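Local coordinates for protein DNA photolyase (Agrobacterium tumefaciens, PDB 4U63) that probably repairs cyclobutane pyrimidine dimers in ultraviolet-damaged DNA with light, using a flavin (FAD) and a methenyltetrahydrofolate antenna, at residues 24-29 and 108-113; 33-38 and 76-81; 40-45 and 114-119. One frame throughout, in Å; residues are numbered along the deposited sequence.

Contact 1. Residues 24-29 and 108-113; sequences TAPVIV and SETGAD. With SO4 (sulfate ion), chain L.
D113 and P26 share the one backbone hydrogen bond between residues 24-29 and 108-113: D113 N gives its hydrogen to P26 O at 3.1 Å. The same oxygen takes a CA-H...O contact from A112 CA at 3.2 Å, which gives P26 O two neighbours just ahead of the strand. Within 108-113, the chain leaves the helix through an ST turn, A112 N donating to T110 OG1 at 3.2 Å, with G111 between them at positive phi (81°); the T110 hydroxyl is also bonded to L106 O.

Apolar contacts surround these bonds. A112 CB lies between the P26 ring and the I28 side chain, 3.9 Å from both P26 CB and I28 CD1. The outer edge of the proline, CG, rests 3.3 Å from T110 O. A25 CB lies beside the carboxylate of D113, whose OD1 is bonded to NE2 of H49. At the outer end, T24 OG1 donates to a sulfate, probably from the crystallisation liquor, that is also bonded to G51 N.

Joining the loop after helix 99-110 to the start of strand 27-31, the contact belongs to the alpha/beta domain with a parallel sheet found in photolyases.

Contact 2. Residues 33-38 and 76-81; sequences KDLRLS and HSLAAL
L35 points its side chain at one face of helix 68-87, where its two methyls part. CD1 drops onto S77, comes within 3.2 Å of S77 OG, and on another side meets L78 CD2 at 4.1 Å. The other branch, CD2, turns along the helix to L81 and meets L81 CD2 at 3.8 Å. The L35 and L81 side chains cross at about a right angle, so they meet through methyl ends and do not lie alongside each other. L81 has CG anti to the backbone N (chi1 180°), and its two methyls serve different partners: CD2 faces L35, while CD1 meets L37 CD2 at 3.8 Å. These last two side chains run obliquely to one another. L81 CD1 also lies near the backbone N of R36, and L81 thus fills the angle between the two leucines of the loop. All six residues that touch here are buried.

The segment 33-38 is the loop that leaves strand 27-31 at the C-terminal end of the parallel sheet and leads into helix 41-49, in the alpha/beta domain of the photolyase. L35 is the centre of an inverse gamma turn, closed by R36 N to D34 O at 2.8 Å, and this tight bend presents its side chain to the helix.

Polar groups rim the leucines. A water donates to L35 O at 2.8 Å and to S77 O at 3.0 Å, joining loop to helix through two backbone carbonyls. S77 OG is hydrogen-bonded to E268, beyond the two segments. R36 has its CB directed away from the helix; its NH1 is bonded to G267 O and its NE makes a weak bond to S38 O. L74 and L85 of the same helix extend the apolar surface beside L35 and L37.

Contact 3. Residues 40-45 and 114-119; sequences NLALLA and TVVWNR. With SO4 (sulfate ion), chain D; SO4 (sulfate ion), chain E.
N118 ND2 donates to N40 OD1 at 2.9 Å in a nearly straight bond, with the acceptor lying in the N118 amide plane. The two amide planes are turned 52° against each other, and ND2 stands above the plane of the N40 carbonyl. From the opposite face L43 N reaches the same oxygen at 3.0 Å, the capping bond of N40 at the N-cap of helix 41-49. N40 OD1 is thus gripped by one donor on each face. N40 puts CG anti to its backbone N (chi1 -176°), which brings the amide within reach of both. N118 ND2 has a second acceptor in D34, and N40 ND2 is bonded to R36 O; these hold the two amides in their rotation.

The other end of the N118 amide meets the first turn of the helix. A42 N gives OD1 a weak bond at 3.3 Å, and a water links L41 N to the same oxygen. Farther out, R119 extends to two sulfates, probably from the crystallisation liquor: NH1 and NH2 both bind the first, NH2 to its O1 at 2.7 Å, and NH2 also reaches O4 of the second.

Packing centres on A42. A42 CB sits 3.7 Å from W117 C and 4.1 Å from V116 CG2. With this methyl at the interface, the axes of 41-45 and 114-118 approach to 7.2 Å, with 156° between their N-to-C directions.

Such nearly antiparallel packing of a helix on a strand of a parallel sheet is typical of the alpha/beta, Rossmann-like domain of photolyases.

Overall arrangement
From the N terminus, the chain enters through 24-29 into strand 27-31, then passes the loop 33-38 and helix 41-49. Contact 2 closes the shortest loop, returning at helix 68-87, and is nested inside the longer loop closed by contact 1 at 108-113. Contact 3, made by 40-45 and 114-119, crosses both. Contacts 1 and 3 meet in the sheet, where strands 27-31 and 114-118 are neighbours joined by backbone bonds between I28 and both T114 and V116. Contacts 2 and 3 are linked by D34 and N118 and by packing of L37 on L43. Together they tie strands 27-31 and 114-118 and the loop after the first to helices 41-49 and 68-87 and to the end of helix 99-110.

Contact 1. Residues 24-29 and 108-113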
ATOM      1  N   THR A  24     -27.750   6.053 -28.169  1.00 35.39           N
ATOM      2  CA  THR A  24     -26.558   5.299 -27.894  1.00 32.02           C
ATOM      3  C   THR A  24     -26.819   4.477 -26.639  1.00 31.25           C
ATOM      4  O   THR A  24     -27.389   4.980 -25.671  1.00 31.84           O
ATOM      5  CB  THR A  24     -25.374   6.257 -27.700  1.00 31.99           C
ATOM      6  OG1 THR A  24     -25.180   7.015 -28.907  1.00 36.63           O
ATOM      7  CG2 THR A  24     -24.094   5.507 -27.361  1.00 25.94           C
ATOM      8  N   ALA A  25     -26.409   3.213 -26.661  1.00 30.10           N
ATOM      9  CA  ALA A  25     -26.559   2.347 -25.493  1.00 30.28           C
ATOM     10  C   ALA A  25     -25.707   2.859 -24.320  1.00 27.21           C
ATOM     11  O   ALA A  25     -24.702   3.547 -24.529  1.00 28.21           O
ATOM     12  CB  ALA A  25     -26.163   0.918 -25.831  1.00 28.99           C
ATOM     13  N   PRO A  26     -26.108   2.534 -23.080  1.00 27.36           N
ATOM     14  CA  PRO A  26     -25.231   2.846 -21.959  1.00 27.30           C
ATOM     15  C   PRO A  26     -23.922   2.058 -21.943  1.00 25.20           C
ATOM     16  O   PRO A  26     -23.733   1.082 -22.707  1.00 26.33           O
ATOM     17  CB  PRO A  26     -26.076   2.472 -20.728  1.00 27.89           C
ATOM     18  CG  PRO A  26     -27.485   2.507 -21.205  1.00 28.30           C
ATOM     19  CD  PRO A  26     -27.428   2.050 -22.628  1.00 28.62           C
ATOM     20  N   VAL A  27     -23.039   2.501 -21.060  1.00 25.39           N
ATOM     21  CA  VAL A  27     -21.765   1.848 -20.791  1.00 25.11           C
ATOM     22  C   VAL A  27     -21.576   1.785 -19.274  1.00 24.73           C
ATOM     23  O   VAL A  27     -21.778   2.788 -18.562  1.00 24.20           O
ATOM     24  CB  VAL A  27     -20.581   2.583 -21.478  1.00 25.86           C
ATOM     25  CG1 VAL A  27     -20.618   4.090 -21.218  1.00 27.39           C
ATOM     26  CG2 VAL A  27     -19.240   1.997 -21.036  1.00 25.11           C
ATOM     27  N   ILE A  28     -21.194   0.607 -18.784  1.00 23.44           N
ATOM     28  CA  ILE A  28     -20.918   0.409 -17.373  1.00 23.66           C
ATOM     29  C   ILE A  28     -19.427   0.576 -17.105  1.00 22.45           C
ATOM     30  O   ILE A  28     -18.596   0.005 -17.813  1.00 22.20           O
ATOM     31  CB  ILE A  28     -21.378  -0.991 -16.913  1.00 25.61           C
ATOM     32  CG1 ILE A  28     -22.907  -1.089 -17.034  1.00 28.11           C
ATOM     33  CG2 ILE A  28     -20.935  -1.276 -15.482  1.00 27.77           C
ATOM     34  CD1 ILE A  28     -23.424  -2.496 -17.084  1.00 29.19           C
ATOM     35  N   VAL A  29     -19.102   1.367 -16.086  1.00 22.70           N
ATOM     36  CA  VAL A  29     -17.731   1.534 -15.627  1.00 21.06           C
ATOM     37  C   VAL A  29     -17.628   0.884 -14.265  1.00 22.50           C
ATOM     38  O   VAL A  29     -18.204   1.378 -13.296  1.00 23.68           O
ATOM     39  CB  VAL A  29     -17.314   3.018 -15.500  1.00 21.38           C
ATOM     40  CG1 VAL A  29     -15.858   3.115 -15.052  1.00 22.12           C
ATOM     41  CG2 VAL A  29     -17.514   3.747 -16.814  1.00 24.22           C
ATOM     42  N   SER A 108     -28.810  -5.969 -18.250  1.00 35.69           N
ATOM     43  CA  SER A 108     -30.203  -6.233 -18.574  1.00 37.37           C
ATOM     44  C   SER A 108     -31.104  -5.022 -18.290  1.00 38.47           C
ATOM     45  O   SER A 108     -31.915  -4.635 -19.137  1.00 39.53           O
ATOM     46  CB  SER A 108     -30.705  -7.465 -17.809  1.00 40.16           C
ATOM     47  OG  SER A 108     -32.082  -7.676 -18.056  1.00 48.91           O
ATOM     48  N   GLU A 109     -30.951  -4.431 -17.107  1.00 35.03           N
ATOM     49  CA  GLU A 109     -31.768  -3.284 -16.708  1.00 34.75           C
ATOM     50  C   GLU A 109     -31.533  -2.042 -17.574  1.00 34.74           C
ATOM     51  O   GLU A 109     -32.490  -1.392 -18.014  1.00 34.22           O
ATOM     52  CB  GLU A 109     -31.507  -2.905 -15.246  1.00 40.29           C
ATOM     53  CG  GLU A 109     -32.270  -1.645 -14.821  1.00 44.01           C
ATOM     54  CD  GLU A 109     -32.204  -1.349 -13.339  1.00 49.92           C
ATOM     55  OE1 GLU A 109     -31.660  -2.173 -12.576  1.00 51.60           O
ATOM     56  OE2 GLU A 109     -32.711  -0.274 -12.946  1.00 54.55           O
ATOM     57  N   THR A 110     -30.264  -1.712 -17.792  1.00 35.63           N
ATOM     58  CA  THR A 110     -29.898  -0.457 -18.469  1.00 32.16           C
ATOM     59  C   THR A 110     -29.847  -0.563 -19.995  1.00 32.42           C
ATOM     60  O   THR A 110     -30.010   0.441 -20.684  1.00 33.85           O
ATOM     61  CB  THR A 110     -28.530   0.054 -17.991  1.00 33.70           C
ATOM     62  OG1 THR A 110     -27.516  -0.892 -18.333  1.00 31.50           O
ATOM     63  CG2 THR A 110     -28.530   0.298 -16.479  1.00 37.88           C
ATOM     64  N   GLY A 111     -29.623  -1.771 -20.512  1.00 32.81           N
ATOM     65  CA  GLY A 111     -29.412  -1.985 -21.945  1.00 33.30           C
ATOM     66  C   GLY A 111     -27.989  -1.675 -22.399  1.00 30.00           C
ATOM     67  O   GLY A 111     -27.745  -1.525 -23.600  1.00 29.91           O
ATOM     68  N   ALA A 112     -27.049  -1.580 -21.447  1.00 28.47           N
ATOM     69  CA  ALA A 112     -25.646  -1.285 -21.752  1.00 28.73           C
ATOM     70  C   ALA A 112     -25.079  -2.318 -22.712  1.00 28.32           C
ATOM     71  O   ALA A 112     -25.415  -3.496 -22.626  1.00 29.36           O
ATOM     72  CB  ALA A 112     -24.813  -1.256 -20.477  1.00 29.12           C
ATOM     73  N   ASP A 113     -24.236  -1.876 -23.637  1.00 27.46           N
ATOM     74  CA  ASP A 113     -23.590  -2.799 -24.575  1.00 28.64           C
ATOM     75  C   ASP A 113     -22.101  -2.995 -24.273  1.00 26.69           C
ATOM     76  O   ASP A 113     -21.438  -3.774 -24.946  1.00 28.63           O
ATOM     77  CB  ASP A 113     -23.800  -2.347 -26.031  1.00 29.86           C
ATOM     78  CG  ASP A 113     -23.074  -1.057 -26.374  1.00 31.37           C
ATOM     79  OD1 ASP A 113     -22.350  -0.507 -25.509  1.00 28.88           O
ATOM     80  OD2 ASP A 113     -23.240  -0.595 -27.530  1.00 33.22           O
TER
HETATM   81  S   SO4 L1011     -24.459  10.422 -27.129  0.50 44.33           S
HETATM   82  O1  SO4 L1011     -24.574  11.733 -27.807  0.50 47.36           O
HETATM   83  O2  SO4 L1011     -25.803   9.852 -26.962  0.50 46.63           O
HETATM   84  O3  SO4 L1011     -23.629   9.505 -27.943  0.50 41.83           O
HETATM   85  O4  SO4 L1011     -23.865  10.621 -25.799  0.50 40.80           O

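Contact 2. Residues 33-38 and 76-81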
ATOM      1  N   LYS A  33      -9.911  -0.714  -7.490  1.00 21.80           N
ATOM      2  CA  LYS A  33      -8.895   0.074  -6.763  1.00 22.83           C
ATOM      3  C   LYS A  33      -8.345   1.111  -7.743  1.00 22.96           C
ATOM      4  O   LYS A  33      -7.150   1.160  -8.056  1.00 22.16           O
ATOM      5  CB  LYS A  33      -7.806  -0.806  -6.150  1.00 25.73           C
ATOM      6  CG  LYS A  33      -8.331  -1.732  -5.054  1.00 26.89           C
ATOM      7  CD  LYS A  33      -7.225  -2.494  -4.336  1.00 29.60           C
ATOM      8  CE  LYS A  33      -7.778  -3.184  -3.088  1.00 34.81           C
ATOM      9  NZ  LYS A  33      -6.815  -4.090  -2.410  1.00 37.67           N
ATOM     10  N   ASP A  34      -9.266   1.934  -8.224  1.00 22.05           N
ATOM     11  CA  ASP A  34      -8.978   2.976  -9.199  1.00 20.87           C
ATOM     12  C   ASP A  34      -9.945   4.120  -8.935  1.00 20.54           C
ATOM     13  O   ASP A  34     -10.576   4.642  -9.845  1.00 22.16           O
ATOM     14  CB  ASP A  34      -9.166   2.423 -10.608  1.00 22.69           C
ATOM     15  CG  ASP A  34     -10.603   1.920 -10.860  1.00 25.72           C
ATOM     16  OD1 ASP A  34     -11.352   1.699  -9.879  1.00 23.81           O
ATOM     17  OD2 ASP A  34     -10.985   1.757 -12.040  1.00 24.84           O
ATOM     18  N   LEU A  35     -10.055   4.510  -7.672  1.00 21.45           N
ATOM     19  CA  LEU A  35     -11.129   5.406  -7.238  1.00 21.51           C
ATOM     20  C   LEU A  35     -10.759   6.855  -7.479  1.00 21.05           C
ATOM     21  O   LEU A  35     -10.486   7.615  -6.557  1.00 22.15           O
ATOM     22  CB  LEU A  35     -11.483   5.129  -5.774  1.00 24.83           C
ATOM     23  CG  LEU A  35     -11.801   3.649  -5.475  1.00 29.27           C
ATOM     24  CD1 LEU A  35     -12.221   3.485  -4.019  1.00 33.74           C
ATOM     25  CD2 LEU A  35     -12.879   3.104  -6.400  1.00 29.38           C
ATOM     26  N   ARG A  36     -10.768   7.208  -8.756  1.00 20.95           N
ATOM     27  CA  ARG A  36     -10.394   8.525  -9.229  1.00 20.03           C
ATOM     28  C   ARG A  36     -11.105   8.801 -10.552  1.00 20.88           C
ATOM     29  O   ARG A  36     -11.469   7.864 -11.278  1.00 21.06           O
ATOM     30  CB  ARG A  36      -8.885   8.586  -9.439  1.00 20.41           C
ATOM     31  CG  ARG A  36      -8.371   7.718 -10.584  1.00 19.61           C
ATOM     32  CD  ARG A  36      -6.855   7.785 -10.748  1.00 19.62           C
ATOM     33  NE  ARG A  36      -6.445   7.082 -11.962  1.00 19.75           N
ATOM     34  CZ  ARG A  36      -6.227   5.771 -12.065  1.00 21.25           C
ATOM     35  NH1 ARG A  36      -6.349   4.961 -11.017  1.00 23.58           N
ATOM     36  NH2 ARG A  36      -5.877   5.265 -13.235  1.00 22.82           N
ATOM     37  N   LEU A  37     -11.295  10.086 -10.861  1.00 21.36           N
ATOM     38  CA  LEU A  37     -11.788  10.509 -12.178  1.00 22.28           C
ATOM     39  C   LEU A  37     -10.661  10.949 -13.122  1.00 22.19           C
ATOM     40  O   LEU A  37     -10.835  10.890 -14.344  1.00 25.37           O
ATOM     41  CB  LEU A  37     -12.803  11.646 -12.037  1.00 25.50           C
ATOM     42  CG  LEU A  37     -13.961  11.448 -11.053  1.00 26.27           C
ATOM     43  CD1 LEU A  37     -14.932  12.617 -11.153  1.00 31.37           C
ATOM     44  CD2 LEU A  37     -14.683  10.130 -11.287  1.00 26.39           C
ATOM     45  N   SER A  38      -9.525  11.381 -12.561  1.00 20.91           N
ATOM     46  CA  SER A  38      -8.390  11.866 -13.344  1.00 21.46           C
ATOM     47  C   SER A  38      -7.518  10.715 -13.820  1.00 22.41           C
ATOM     48  O   SER A  38      -7.415   9.680 -13.162  1.00 23.97           O
ATOM     49  CB  SER A  38      -7.526  12.840 -12.532  1.00 24.91           C
ATOM     50  OG  SER A  38      -8.266  13.974 -12.121  1.00 28.67           O
ATOM     51  N   HIS A  76     -14.272   6.050   3.220  1.00 24.69           N
ATOM     52  CA  HIS A  76     -14.082   7.463   2.906  1.00 21.33           C
ATOM     53  C   HIS A  76     -13.766   7.685   1.435  1.00 22.66           C
ATOM     54  O   HIS A  76     -14.216   8.665   0.854  1.00 26.96           O
ATOM     55  CB  HIS A  76     -13.005   8.048   3.792  1.00 22.06           C
ATOM     56  CG  HIS A  76     -13.423   8.137   5.216  1.00 26.44           C
ATOM     57  ND1 HIS A  76     -14.465   8.934   5.626  1.00 30.51           N
ATOM     58  CD2 HIS A  76     -12.951   7.532   6.326  1.00 27.34           C
ATOM     59  CE1 HIS A  76     -14.620   8.817   6.929  1.00 32.70           C
ATOM     60  NE2 HIS A  76     -13.710   7.977   7.380  1.00 31.73           N
ATOM     61  N   SER A  77     -13.015   6.767   0.841  1.00 21.26           N
ATOM     62  CA  SER A  77     -12.714   6.830  -0.575  1.00 23.22           C
ATOM     63  C   SER A  77     -13.981   6.740  -1.428  1.00 23.09           C
ATOM     64  O   SER A  77     -14.148   7.505  -2.362  1.00 24.75           O
ATOM     65  CB  SER A  77     -11.742   5.723  -0.978  1.00 24.74           C
ATOM     66  OG  SER A  77     -11.273   5.966  -2.288  1.00 25.72           O
ATOM     67  N   LEU A  78     -14.861   5.794  -1.101  1.00 22.04           N
ATOM     68  CA  LEU A  78     -16.136   5.642  -1.819  1.00 23.09           C
ATOM     69  C   LEU A  78     -17.057   6.849  -1.625  1.00 24.63           C
ATOM     70  O   LEU A  78     -17.707   7.297  -2.571  1.00 25.48           O
ATOM     71  CB  LEU A  78     -16.840   4.354  -1.396  1.00 22.79           C
ATOM     72  CG  LEU A  78     -16.165   3.065  -1.871  1.00 23.09           C
ATOM     73  CD1 LEU A  78     -16.829   1.869  -1.205  1.00 25.27           C
ATOM     74  CD2 LEU A  78     -16.215   2.931  -3.384  1.00 28.78           C
ATOM     75  N   ALA A  79     -17.097   7.385  -0.413  1.00 22.64           N
ATOM     76  CA  ALA A  79     -17.863   8.598  -0.164  1.00 25.29           C
ATOM     77  C   ALA A  79     -17.343   9.753  -1.023  1.00 25.57           C
ATOM     78  O   ALA A  79     -18.127  10.481  -1.630  1.00 26.64           O
ATOM     79  CB  ALA A  79     -17.817   8.971   1.305  1.00 22.72           C
ATOM     80  N   ALA A  80     -16.024   9.907  -1.093  1.00 23.41           N
ATOM     81  CA  ALA A  80     -15.432  10.983  -1.899  1.00 24.66           C
ATOM     82  C   ALA A  80     -15.679  10.786  -3.392  1.00 24.64           C
ATOM     83  O   ALA A  80     -16.013  11.740  -4.094  1.00 25.99           O
ATOM     84  CB  ALA A  80     -13.946  11.101  -1.621  1.00 22.80           C
ATOM     85  N   LEU A  81     -15.520   9.555  -3.877  1.00 24.68           N
ATOM     86  CA  LEU A  81     -15.744   9.265  -5.294  1.00 23.95           C
ATOM     87  C   LEU A  81     -17.202   9.536  -5.678  1.00 24.80           C
ATOM     88  O   LEU A  81     -17.471  10.143  -6.719  1.00 24.05           O
ATOM     89  CB  LEU A  81     -15.359   7.814  -5.635  1.00 24.33           C
ATOM     90  CG  LEU A  81     -15.562   7.412  -7.097  1.00 25.27           C
ATOM     91  CD1 LEU A  81     -14.675   8.247  -8.008  1.00 27.47           C
ATOM     92  CD2 LEU A  81     -15.284   5.926  -7.282  1.00 25.77           C
TER
HETATM   93  O   HOH W   1     -11.885   8.237  -4.240  1.00 22.09           O

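Contact 3. Residues 40-45 and 114-119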
ATOM      1  N   ASN A  40      -7.928   8.439 -15.892  1.00 20.80           N
ATOM      2  CA  ASN A  40      -8.694   7.202 -15.799  1.00 21.70           C
ATOM      3  C   ASN A  40      -9.153   6.820 -17.200  1.00 21.64           C
ATOM      4  O   ASN A  40     -10.170   7.329 -17.695  1.00 22.41           O
ATOM      5  CB  ASN A  40      -9.863   7.395 -14.823  1.00 22.25           C
ATOM      6  CG  ASN A  40     -10.661   6.127 -14.602  1.00 21.61           C
ATOM      7  OD1 ASN A  40     -10.709   5.256 -15.463  1.00 22.48           O
ATOM      8  ND2 ASN A  40     -11.301   6.021 -13.446  1.00 21.91           N
ATOM      9  N   LEU A  41      -8.390   5.933 -17.846  1.00 21.73           N
ATOM     10  CA  LEU A  41      -8.638   5.585 -19.259  1.00 23.82           C
ATOM     11  C   LEU A  41      -9.954   4.853 -19.466  1.00 22.15           C
ATOM     12  O   LEU A  41     -10.600   5.023 -20.494  1.00 22.90           O
ATOM     13  CB  LEU A  41      -7.477   4.766 -19.844  1.00 25.50           C
ATOM     14  CG  LEU A  41      -6.129   5.492 -19.992  1.00 29.06           C
ATOM     15  CD1 LEU A  41      -5.052   4.559 -20.522  1.00 29.66           C
ATOM     16  CD2 LEU A  41      -6.249   6.710 -20.898  1.00 33.58           C
ATOM     17  N   ALA A  42     -10.363   4.046 -18.485  1.00 22.16           N
ATOM     18  CA  ALA A  42     -11.656   3.356 -18.575  1.00 22.86           C
ATOM     19  C   ALA A  42     -12.800   4.361 -18.592  1.00 22.20           C
ATOM     20  O   ALA A  42     -13.690   4.295 -19.446  1.00 22.29           O
ATOM     21  CB  ALA A  42     -11.831   2.376 -17.424  1.00 22.01           C
ATOM     22  N   LEU A  43     -12.774   5.297 -17.651  1.00 22.71           N
ATOM     23  CA  LEU A  43     -13.808   6.339 -17.590  1.00 22.89           C
ATOM     24  C   LEU A  43     -13.820   7.190 -18.869  1.00 20.85           C
ATOM     25  O   LEU A  43     -14.884   7.488 -19.411  1.00 23.10           O
ATOM     26  CB  LEU A  43     -13.612   7.220 -16.365  1.00 22.56           C
ATOM     27  CG  LEU A  43     -14.673   8.291 -16.123  1.00 23.66           C
ATOM     28  CD1 LEU A  43     -16.047   7.692 -15.889  1.00 24.47           C
ATOM     29  CD2 LEU A  43     -14.266   9.139 -14.935  1.00 21.40           C
ATOM     30  N   LEU A  44     -12.640   7.568 -19.349  1.00 21.73           N
ATOM     31  CA  LEU A  44     -12.532   8.312 -20.616  1.00 23.44           C
ATOM     32  C   LEU A  44     -13.082   7.520 -21.796  1.00 24.00           C
ATOM     33  O   LEU A  44     -13.742   8.083 -22.673  1.00 24.52           O
ATOM     34  CB  LEU A  44     -11.088   8.744 -20.870  1.00 23.50           C
ATOM     35  CG  LEU A  44     -10.578   9.814 -19.891  1.00 26.81           C
ATOM     36  CD1 LEU A  44      -9.080  10.013 -20.048  1.00 31.04           C
ATOM     37  CD2 LEU A  44     -11.305  11.142 -20.052  1.00 27.43           C
ATOM     38  N   ALA A  45     -12.824   6.212 -21.814  1.00 24.40           N
ATOM     39  CA  ALA A  45     -13.424   5.329 -22.815  1.00 24.91           C
ATOM     40  C   ALA A  45     -14.954   5.355 -22.755  1.00 24.08           C
ATOM     41  O   ALA A  45     -15.626   5.385 -23.793  1.00 24.69           O
ATOM     42  CB  ALA A  45     -12.921   3.905 -22.636  1.00 24.80           C
ATOM     43  N   THR A 114     -21.590  -2.286 -23.260  1.00 25.40           N
ATOM     44  CA  THR A 114     -20.173  -2.291 -22.947  1.00 25.21           C
ATOM     45  C   THR A 114     -19.937  -2.235 -21.444  1.00 25.33           C
ATOM     46  O   THR A 114     -20.658  -1.540 -20.711  1.00 26.04           O
ATOM     47  CB  THR A 114     -19.460  -1.088 -23.630  1.00 25.97           C
ATOM     48  OG1 THR A 114     -19.671  -1.144 -25.043  1.00 26.76           O
ATOM     49  CG2 THR A 114     -17.949  -1.070 -23.356  1.00 25.89           C
ATOM     50  N   VAL A 115     -18.926  -2.977 -20.997  1.00 23.50           N
ATOM     51  CA  VAL A 115     -18.399  -2.853 -19.653  1.00 23.54           C
ATOM     52  C   VAL A 115     -16.928  -2.507 -19.793  1.00 23.69           C
ATOM     53  O   VAL A 115     -16.210  -3.159 -20.546  1.00 23.45           O
ATOM     54  CB  VAL A 115     -18.519  -4.147 -18.828  1.00 25.84           C
ATOM     55  CG1 VAL A 115     -17.983  -3.917 -17.416  1.00 26.54           C
ATOM     56  CG2 VAL A 115     -19.963  -4.631 -18.780  1.00 27.53           C
ATOM     57  N   VAL A 116     -16.494  -1.475 -19.074  1.00 21.86           N
ATOM     58  CA  VAL A 116     -15.090  -1.126 -19.012  1.00 22.48           C
ATOM     59  C   VAL A 116     -14.572  -1.160 -17.583  1.00 21.69           C
ATOM     60  O   VAL A 116     -15.323  -0.950 -16.617  1.00 22.19           O
ATOM     61  CB  VAL A 116     -14.801   0.265 -19.625  1.00 23.82           C
ATOM     62  CG1 VAL A 116     -15.167   0.274 -21.103  1.00 24.24           C
ATOM     63  CG2 VAL A 116     -15.536   1.373 -18.871  1.00 23.52           C
ATOM     64  N   TRP A 117     -13.282  -1.431 -17.462  1.00 20.54           N
ATOM     65  CA  TRP A 117     -12.584  -1.324 -16.202  1.00 21.32           C
ATOM     66  C   TRP A 117     -11.098  -1.062 -16.402  1.00 21.75           C
ATOM     67  O   TRP A 117     -10.549  -1.270 -17.482  1.00 22.26           O
ATOM     68  CB  TRP A 117     -12.791  -2.578 -15.334  1.00 19.76           C
ATOM     69  CG  TRP A 117     -12.299  -3.921 -15.898  1.00 21.59           C
ATOM     70  CD1 TRP A 117     -10.994  -4.322 -16.079  1.00 22.71           C
ATOM     71  CD2 TRP A 117     -13.113  -5.039 -16.284  1.00 22.44           C
ATOM     72  NE1 TRP A 117     -10.959  -5.611 -16.573  1.00 22.23           N
ATOM     73  CE2 TRP A 117     -12.242  -6.071 -16.708  1.00 21.10           C
ATOM     74  CE3 TRP A 117     -14.497  -5.265 -16.325  1.00 22.88           C
ATOM     75  CZ2 TRP A 117     -12.713  -7.312 -17.165  1.00 21.10           C
ATOM     76  CZ3 TRP A 117     -14.964  -6.497 -16.775  1.00 23.23           C
ATOM     77  CH2 TRP A 117     -14.070  -7.507 -17.191  1.00 24.45           C
ATOM     78  N   ASN A 118     -10.466  -0.584 -15.343  1.00 19.63           N
ATOM     79  CA  ASN A 118      -9.027  -0.455 -15.310  1.00 19.75           C
ATOM     80  C   ASN A 118      -8.419  -1.750 -14.822  1.00 20.77           C
ATOM     81  O   ASN A 118      -8.874  -2.332 -13.829  1.00 21.36           O
ATOM     82  CB  ASN A 118      -8.631   0.713 -14.423  1.00 20.15           C
ATOM     83  CG  ASN A 118      -9.067   2.031 -15.017  1.00 22.19           C
ATOM     84  OD1 ASN A 118      -8.726   2.336 -16.162  1.00 22.95           O
ATOM     85  ND2 ASN A 118      -9.831   2.804 -14.272  1.00 20.54           N
ATOM     86  N   ARG A 119      -7.389  -2.194 -15.531  1.00 19.99           N
ATOM     87  CA  ARG A 119      -6.705  -3.438 -15.202  1.00 21.60           C
ATOM     88  C   ARG A 119      -6.156  -3.380 -13.786  1.00 20.72           C
ATOM     89  O   ARG A 119      -5.742  -2.305 -13.301  1.00 19.83           O
ATOM     90  CB  ARG A 119      -5.556  -3.695 -16.173  1.00 23.38           C
ATOM     91  CG  ARG A 119      -6.010  -3.999 -17.571  1.00 26.83           C
ATOM     92  CD  ARG A 119      -4.854  -3.960 -18.544  1.00 30.31           C
ATOM     93  NE  ARG A 119      -5.354  -3.972 -19.910  1.00 30.21           N
ATOM     94  CZ  ARG A 119      -4.682  -3.545 -20.975  1.00 33.81           C
ATOM     95  NH1 ARG A 119      -3.445  -3.049 -20.861  1.00 36.18           N
ATOM     96  NH2 ARG A 119      -5.257  -3.612 -22.172  1.00 36.92           N
TER
HETATM   97  S   SO4 D1003      -3.023  -1.943 -24.545  0.75 67.09           S
HETATM   98  O1  SO4 D1003      -3.904  -3.122 -24.451  0.75 59.26           O
HETATM   99  O2  SO4 D1003      -3.653  -0.925 -25.410  0.75 66.14           O
HETATM  100  O3  SO4 D1003      -1.737  -2.355 -25.141  0.75 71.23           O
HETATM  101  O4  SO4 D1003      -2.783  -1.373 -23.201  0.75 59.34           O
HETATM  102  S   SO4 E1004      -8.703  -5.724 -23.410  1.00 40.65           S
HETATM  103  O1  SO4 E1004      -8.937  -6.843 -24.341  1.00 38.65           O
HETATM  104  O2  SO4 E1004      -9.630  -4.611 -23.672  1.00 39.50           O
HETATM  105  O3  SO4 E1004      -8.902  -6.238 -22.038  1.00 44.05           O
HETATM  106  O4  SO4 E1004      -7.322  -5.226 -23.578  1.00 44.80           O
HETATM  107  O   HOH W   2      -6.567   4.253 -16.302  1.00 23.46           O